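Local coordinates for glycosyltransferase Gtf1 (PDB 4PQG), which belongs to the GT-B class of glycosyltransferases, built around two Rossmann-like domains and carrying an extended beta-sheet domain as well, at residues T439-D443 with G444-Y448; R482-S485 with Y486-E490. One frame throughout, in Å; residues are numbered along the deposited sequence.

Contact 1 (T439-D443 with G444-Y448); sequences TFIED and GQNGY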
ATOM      1  N   THR A 439      -6.192   9.159 -18.869  1.00 24.78           N
ATOM      2  CA  THR A 439      -7.509   8.559 -18.587  1.00 25.31           C
ATOM      3  C   THR A 439      -8.481   9.551 -17.897  1.00 25.64           C
ATOM      4  O   THR A 439      -9.669   9.638 -18.254  1.00 25.00           O
ATOM      5  CB  THR A 439      -7.367   7.261 -17.728  1.00 24.26           C
ATOM      6  OG1 THR A 439      -6.531   6.322 -18.410  1.00 21.98           O
ATOM      7  CG2 THR A 439      -8.702   6.593 -17.525  1.00 24.83           C
ATOM      8  N   PHE A 440      -7.990  10.295 -16.912  1.00 24.77           N
ATOM      9  CA  PHE A 440      -8.887  11.084 -16.059  1.00 25.41           C
ATOM     10  C   PHE A 440      -9.030  12.576 -16.381  1.00 26.06           C
ATOM     11  O   PHE A 440      -9.929  13.222 -15.848  1.00 25.39           O
ATOM     12  CB  PHE A 440      -8.524  10.907 -14.581  1.00 25.36           C
ATOM     13  CG  PHE A 440      -8.694   9.501 -14.089  1.00 24.69           C
ATOM     14  CD1 PHE A 440      -9.958   8.916 -14.039  1.00 24.51           C
ATOM     15  CD2 PHE A 440      -7.589   8.749 -13.699  1.00 24.66           C
ATOM     16  CE1 PHE A 440     -10.124   7.611 -13.597  1.00 25.39           C
ATOM     17  CE2 PHE A 440      -7.749   7.442 -13.252  1.00 25.65           C
ATOM     18  CZ  PHE A 440      -9.018   6.873 -13.199  1.00 24.86           C
ATOM     19  N   ILE A 441      -8.151  13.112 -17.230  1.00 26.42           N
ATOM     20  CA  ILE A 441      -8.178  14.537 -17.581  1.00 28.33           C
ATOM     21  C   ILE A 441      -8.503  14.710 -19.065  1.00 29.64           C
ATOM     22  O   ILE A 441      -7.799  14.182 -19.933  1.00 29.65           O
ATOM     23  CB  ILE A 441      -6.847  15.269 -17.256  1.00 28.06           C
ATOM     24  CG1 ILE A 441      -6.348  14.921 -15.851  1.00 28.20           C
ATOM     25  CG2 ILE A 441      -7.012  16.781 -17.402  1.00 28.47           C
ATOM     26  CD1 ILE A 441      -5.028  15.579 -15.476  1.00 28.06           C
ATOM     27  N   GLU A 442      -9.597  15.421 -19.335  1.00 32.13           N
ATOM     28  CA  GLU A 442      -9.942  15.895 -20.686  1.00 34.52           C
ATOM     29  C   GLU A 442      -9.517  17.346 -20.768  1.00 32.18           C
ATOM     30  O   GLU A 442     -10.176  18.216 -20.192  1.00 29.58           O
ATOM     31  CB  GLU A 442     -11.451  15.830 -20.917  1.00 38.88           C
ATOM     32  CG  GLU A 442     -12.046  14.441 -20.845  1.00 46.07           C
ATOM     33  CD  GLU A 442     -12.174  13.782 -22.199  1.00 50.77           C
ATOM     34  OE1 GLU A 442     -11.847  14.429 -23.221  1.00 53.11           O
ATOM     35  OE2 GLU A 442     -12.604  12.610 -22.225  1.00 55.02           O
ATOM     36  N   ASP A 443      -8.417  17.611 -21.468  1.00 31.74           N
ATOM     37  CA  ASP A 443      -7.839  18.951 -21.457  1.00 29.86           C
ATOM     38  C   ASP A 443      -8.881  19.991 -21.837  1.00 29.15           C
ATOM     39  O   ASP A 443      -9.515  19.883 -22.885  1.00 27.69           O
ATOM     40  CB  ASP A 443      -6.638  19.054 -22.400  1.00 31.27           C
ATOM     41  CG  ASP A 443      -5.930  20.397 -22.284  1.00 32.64           C
ATOM     42  OD1 ASP A 443      -5.626  20.817 -21.149  1.00 31.51           O
ATOM     43  OD2 ASP A 443      -5.693  21.047 -23.328  1.00 34.48           O
ATOM     44  N   GLY A 444      -9.057  20.977 -20.965  1.00 28.74           N
ATOM     45  CA  GLY A 444      -9.972  22.073 -21.214  1.00 29.05           C
ATOM     46  C   GLY A 444     -11.413  21.779 -20.845  1.00 30.90           C
ATOM     47  O   GLY A 444     -12.244  22.683 -20.883  1.00 30.10           O
ATOM     48  N   GLN A 445     -11.720  20.525 -20.503  1.00 29.14           N
ATOM     49  CA  GLN A 445     -13.095  20.127 -20.165  1.00 28.31           C
ATOM     50  C   GLN A 445     -13.251  19.872 -18.675  1.00 28.67           C
ATOM     51  O   GLN A 445     -14.203  20.355 -18.060  1.00 29.20           O
ATOM     52  CB  GLN A 445     -13.536  18.879 -20.951  1.00 29.83           C
ATOM     53  CG  GLN A 445     -13.539  19.014 -22.477  1.00 32.71           C
ATOM     54  CD  GLN A 445     -14.527  20.051 -23.002  1.00 35.62           C
ATOM     55  OE1 GLN A 445     -15.520  20.387 -22.347  1.00 36.22           O
ATOM     56  NE2 GLN A 445     -14.249  20.572 -24.194  1.00 38.24           N
ATOM     57  N   ASN A 446     -12.333  19.094 -18.086  1.00 26.15           N
ATOM     58  CA  ASN A 446     -12.377  18.904 -16.632  1.00 26.40           C
ATOM     59  C   ASN A 446     -11.088  19.335 -15.938  1.00 26.27           C
ATOM     60  O   ASN A 446     -10.806  18.927 -14.813  1.00 25.37           O
ATOM     61  CB  ASN A 446     -12.791  17.459 -16.259  1.00 24.95           C
ATOM     62  CG  ASN A 446     -11.673  16.457 -16.455  1.00 24.37           C
ATOM     63  OD1 ASN A 446     -10.995  16.454 -17.489  1.00 24.77           O
ATOM     64  ND2 ASN A 446     -11.473  15.586 -15.457  1.00 22.74           N
ATOM     65  N   GLY A 447     -10.327  20.191 -16.605  1.00 25.09           N
ATOM     66  CA  GLY A 447      -9.051  20.641 -16.073  1.00 24.83           C
ATOM     67  C   GLY A 447      -8.094  20.844 -17.220  1.00 25.11           C
ATOM     68  O   GLY A 447      -8.515  21.186 -18.342  1.00 24.20           O
ATOM     69  N   TYR A 448      -6.811  20.628 -16.945  1.00 24.63           N
ATOM     70  CA  TYR A 448      -5.759  20.845 -17.935  1.00 23.38           C
ATOM     71  C   TYR A 448      -4.655  19.793 -17.923  1.00 23.49           C
ATOM     72  O   TYR A 448      -4.190  19.374 -16.867  1.00 23.59           O
ATOM     73  CB  TYR A 448      -5.096  22.188 -17.713  1.00 24.39           C
ATOM     74  CG  TYR A 448      -6.001  23.385 -17.787  1.00 25.80           C
ATOM     75  CD1 TYR A 448      -6.611  23.764 -18.993  1.00 26.34           C
ATOM     76  CD2 TYR A 448      -6.226  24.165 -16.654  1.00 25.85           C
ATOM     77  CE1 TYR A 448      -7.437  24.881 -19.050  1.00 26.49           C
ATOM     78  CE2 TYR A 448      -7.034  25.282 -16.708  1.00 26.63           C
ATOM     79  CZ  TYR A 448      -7.632  25.636 -17.903  1.00 26.54           C
ATOM     80  OH  TYR A 448      -8.439  26.748 -17.924  1.00 28.19           O
TER

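Contact 2 (R482-S485 with Y486-E490); sequences RAYS and YQIAE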
ATOM      1  N   ARG A 482     -15.791  20.919 -12.839  1.00 24.82           N
ATOM      2  CA  ARG A 482     -16.358  20.012 -11.843  1.00 26.21           C
ATOM      3  C   ARG A 482     -17.437  19.106 -12.446  1.00 27.58           C
ATOM      4  O   ARG A 482     -17.410  17.883 -12.260  1.00 27.80           O
ATOM      5  CB  ARG A 482     -16.891  20.794 -10.633  1.00 26.09           C
ATOM      6  CG  ARG A 482     -17.899  20.030  -9.786  1.00 27.53           C
ATOM      7  CD  ARG A 482     -18.163  20.716  -8.463  1.00 26.77           C
ATOM      8  NE  ARG A 482     -18.789  22.028  -8.633  1.00 30.55           N
ATOM      9  CZ  ARG A 482     -18.233  23.189  -8.297  1.00 30.87           C
ATOM     10  NH1 ARG A 482     -18.901  24.320  -8.484  1.00 31.15           N
ATOM     11  NH2 ARG A 482     -17.009  23.237  -7.788  1.00 30.18           N
ATOM     12  N   ALA A 483     -18.361  19.698 -13.202  1.00 26.72           N
ATOM     13  CA  ALA A 483     -19.473  18.947 -13.772  1.00 28.02           C
ATOM     14  C   ALA A 483     -18.956  17.885 -14.729  1.00 28.04           C
ATOM     15  O   ALA A 483     -19.445  16.755 -14.762  1.00 27.38           O
ATOM     16  CB  ALA A 483     -20.447  19.893 -14.475  1.00 29.88           C
ATOM     17  N   TYR A 484     -17.925  18.251 -15.481  1.00 27.38           N
ATOM     18  CA  TYR A 484     -17.303  17.327 -16.400  1.00 26.94           C
ATOM     19  C   TYR A 484     -16.537  16.193 -15.677  1.00 25.37           C
ATOM     20  O   TYR A 484     -16.518  15.059 -16.163  1.00 24.76           O
ATOM     21  CB  TYR A 484     -16.400  18.075 -17.381  1.00 26.28           C
ATOM     22  CG  TYR A 484     -16.284  17.376 -18.703  1.00 28.69           C
ATOM     23  CD1 TYR A 484     -17.094  17.752 -19.788  1.00 28.74           C
ATOM     24  CD2 TYR A 484     -15.384  16.318 -18.875  1.00 28.25           C
ATOM     25  CE1 TYR A 484     -16.994  17.093 -21.007  1.00 30.54           C
ATOM     26  CE2 TYR A 484     -15.278  15.658 -20.086  1.00 30.10           C
ATOM     27  CZ  TYR A 484     -16.083  16.046 -21.144  1.00 30.97           C
ATOM     28  OH  TYR A 484     -15.959  15.395 -22.337  1.00 31.19           O
ATOM     29  N   SER A 485     -15.926  16.500 -14.531  1.00 26.35           N
ATOM     30  CA  SER A 485     -15.257  15.466 -13.705  1.00 27.06           C
ATOM     31  C   SER A 485     -16.242  14.384 -13.263  1.00 27.62           C
ATOM     32  O   SER A 485     -15.985  13.188 -13.448  1.00 28.89           O
ATOM     33  CB  SER A 485     -14.567  16.077 -12.475  1.00 25.75           C
ATOM     34  OG  SER A 485     -13.305  16.633 -12.814  1.00 27.12           O
ATOM     35  N   TYR A 486     -17.364  14.812 -12.680  1.00 28.22           N
ATOM     36  CA  TYR A 486     -18.472  13.900 -12.332  1.00 27.56           C
ATOM     37  C   TYR A 486     -18.920  13.076 -13.541  1.00 28.46           C
ATOM     38  O   TYR A 486     -19.178  11.866 -13.427  1.00 28.98           O
ATOM     39  CB  TYR A 486     -19.656  14.705 -11.812  1.00 27.15           C
ATOM     40  CG  TYR A 486     -19.528  15.206 -10.395  1.00 27.09           C
ATOM     41  CD1 TYR A 486     -19.226  14.332  -9.347  1.00 28.01           C
ATOM     42  CD2 TYR A 486     -19.767  16.553 -10.083  1.00 27.20           C
ATOM     43  CE1 TYR A 486     -19.133  14.789  -8.035  1.00 26.61           C
ATOM     44  CE2 TYR A 486     -19.674  17.016  -8.778  1.00 26.18           C
ATOM     45  CZ  TYR A 486     -19.356  16.125  -7.757  1.00 26.50           C
ATOM     46  OH  TYR A 486     -19.268  16.567  -6.453  1.00 24.16           O
ATOM     47  N   GLN A 487     -18.994  13.719 -14.708  1.00 27.56           N
ATOM     48  CA  GLN A 487     -19.348  13.011 -15.929  1.00 28.07           C
ATOM     49  C   GLN A 487     -18.333  11.906 -16.269  1.00 26.97           C
ATOM     50  O   GLN A 487     -18.722  10.756 -16.532  1.00 24.04           O
ATOM     51  CB  GLN A 487     -19.520  13.989 -17.099  1.00 30.86           C
ATOM     52  CG  GLN A 487     -20.053  13.364 -18.380  1.00 34.77           C
ATOM     53  CD  GLN A 487     -20.050  14.353 -19.532  1.00 37.52           C
ATOM     54  OE1 GLN A 487     -20.633  15.435 -19.431  1.00 38.69           O
ATOM     55  NE2 GLN A 487     -19.366  14.000 -20.622  1.00 37.66           N
ATOM     56  N   ILE A 488     -17.040  12.244 -16.258  1.00 25.44           N
ATOM     57  CA  ILE A 488     -16.017  11.219 -16.481  1.00 25.99           C
ATOM     58  C   ILE A 488     -16.135  10.103 -15.433  1.00 25.36           C
ATOM     59  O   ILE A 488     -16.061   8.919 -15.763  1.00 26.09           O
ATOM     60  CB  ILE A 488     -14.577  11.801 -16.484  1.00 25.91           C
ATOM     61  CG1 ILE A 488     -14.355  12.665 -17.743  1.00 26.00           C
ATOM     62  CG2 ILE A 488     -13.548  10.674 -16.365  1.00 23.36           C
ATOM     63  CD1 ILE A 488     -13.169  13.606 -17.656  1.00 27.16           C
ATOM     64  N   ALA A 489     -16.353  10.503 -14.184  1.00 25.52           N
ATOM     65  CA  ALA A 489     -16.394   9.584 -13.051  1.00 26.38           C
ATOM     66  C   ALA A 489     -17.460   8.506 -13.193  1.00 27.89           C
ATOM     67  O   ALA A 489     -17.282   7.387 -12.708  1.00 26.83           O
ATOM     68  CB  ALA A 489     -16.596  10.359 -11.758  1.00 25.49           C
ATOM     69  N   GLU A 490     -18.565   8.832 -13.867  1.00 28.55           N
ATOM     70  CA  GLU A 490     -19.648   7.862 -14.067  1.00 29.74           C
ATOM     71  C   GLU A 490     -19.151   6.663 -14.856  1.00 28.49           C
ATOM     72  O   GLU A 490     -19.742   5.587 -14.801  1.00 29.27           O
ATOM     73  CB  GLU A 490     -20.827   8.506 -14.805  1.00 33.33           C
ATOM     74  CG  GLU A 490     -21.644   9.484 -13.986  1.00 36.40           C
ATOM     75  CD  GLU A 490     -22.539  10.337 -14.877  1.00 41.41           C
ATOM     76  OE1 GLU A 490     -23.211   9.770 -15.763  1.00 44.39           O
ATOM     77  OE2 GLU A 490     -22.556  11.577 -14.714  1.00 42.92           O
TER

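Contact 1 (T439-D443 with G444-Y448)
N446 folds its side-chain amide back against the residues that follow the end of helix 436-440, and both ends of that amide are used. ND2 donates to F440 O at 2.9 Å, in the carbonyl plane and close to the plane of the amide itself. OD1 takes the backbone N-H of E442 at 2.5 Å, a short bond but a fairly straight one, with an N-H...O angle of 161°. With chi1 at 76°, CG sits between the backbone N and the carbonyl carbon, and from there the amide reaches F440 O and E442 N. A flipped amide would set ND2 against a donor and OD1 against an acceptor, so the two bonds fix its orientation.

E442-Q445 form a type II beta-turn closed by E442 O, which receives two backbone N-H groups, Q445 N at 2.8 Å and N446 N at 3.1 Å. G444 takes the third position, where the positive phi of this turn type favours glycine, and its N is satisfied by G447 O at 2.7 Å. D443 OD1 lies in the plane of the Y448 ring at its edge, 3.8 Å from CD1; its hydrogen bond goes to L449 N. I441 CG2 rests on the Y448 backbone, 3.9 Å from its carbonyl carbon C.

This is the return connection of a beta-alpha-beta unit, leading from helix 436-440 into strand 447-450, an edge strand of the six-stranded parallel sheet, which pairs with strand 428-431. F440 packs on L418, M419 and I422 of helix 416-423, while Y448 reaches helix 458-474 and makes a cation-pi contact with K468.

Contact 2 (R482-S485 with Y486-E490)
R482 and Y486, one helical turn apart, lay their side chains alongside each other and point the same way. The aliphatic part of the arginine does the touching: CG comes within 3.6 Å of Y486 CE2, approaching obliquely, with CD next to it. The guanidinium is turned 59° from the ring plane, so the two flat groups are not stacked.

An apolar pair lies elsewhere on the helix. Y484 has CG anti to its backbone N (chi1 -151°), and its ring lies beside the following turn. There CD1 of I488 meets the ring edge in plane, 3.7 Å from CD2. The extended chain of Q487 brings NE2 over one face of the same ring, 3.9 Å from CZ, with the amide tilted 42° from the ring. One face and the edge of the Y484 ring thus meet consecutive residues.

Four backbone hydrogen bonds underlie these contacts, from Y486 N to R482 O through Q487 N to A483 O and I488 N to Y484 O as far as A489 N to S485 O, and they run at 2.8 to 3.1 Å. S485 OG bonds to L426 O, and Y486 OH to T320 O, both beyond the helix. S485, I488 and A489 also pack on I422 of helix 416-423.

Each of these four backbone bonds links residues i and i+4, and the side-chain pairs repeat that spacing or fall at i+3, the regular pattern of an alpha-helix. Helix 478-489 has this geometry and lies on the C-terminal Rossmann-like domain of the GT-B fold.

Contact 1 ends well before contact 2 begins in the chain, yet their centres are about 10 Å apart, because helix 478-489 lies against the turn at 442-446. E442 CG meets I488 CD1 at 3.5 Å, and Q445 O approaches Y484 CB to 3.2 Å. N446 ND2, already bonded within contact 1, also lies 3.4 Å from S485 OG, at best a weak interaction. I422 touches both contacts from helix 416-423. Neither contact forms the ligand site, but contact 1 comes near it: the F440 side chain is about 8 Å from UDP and about 7 Å from NAG, and it meets F414, a neighbour of the NAG, edge-to-face.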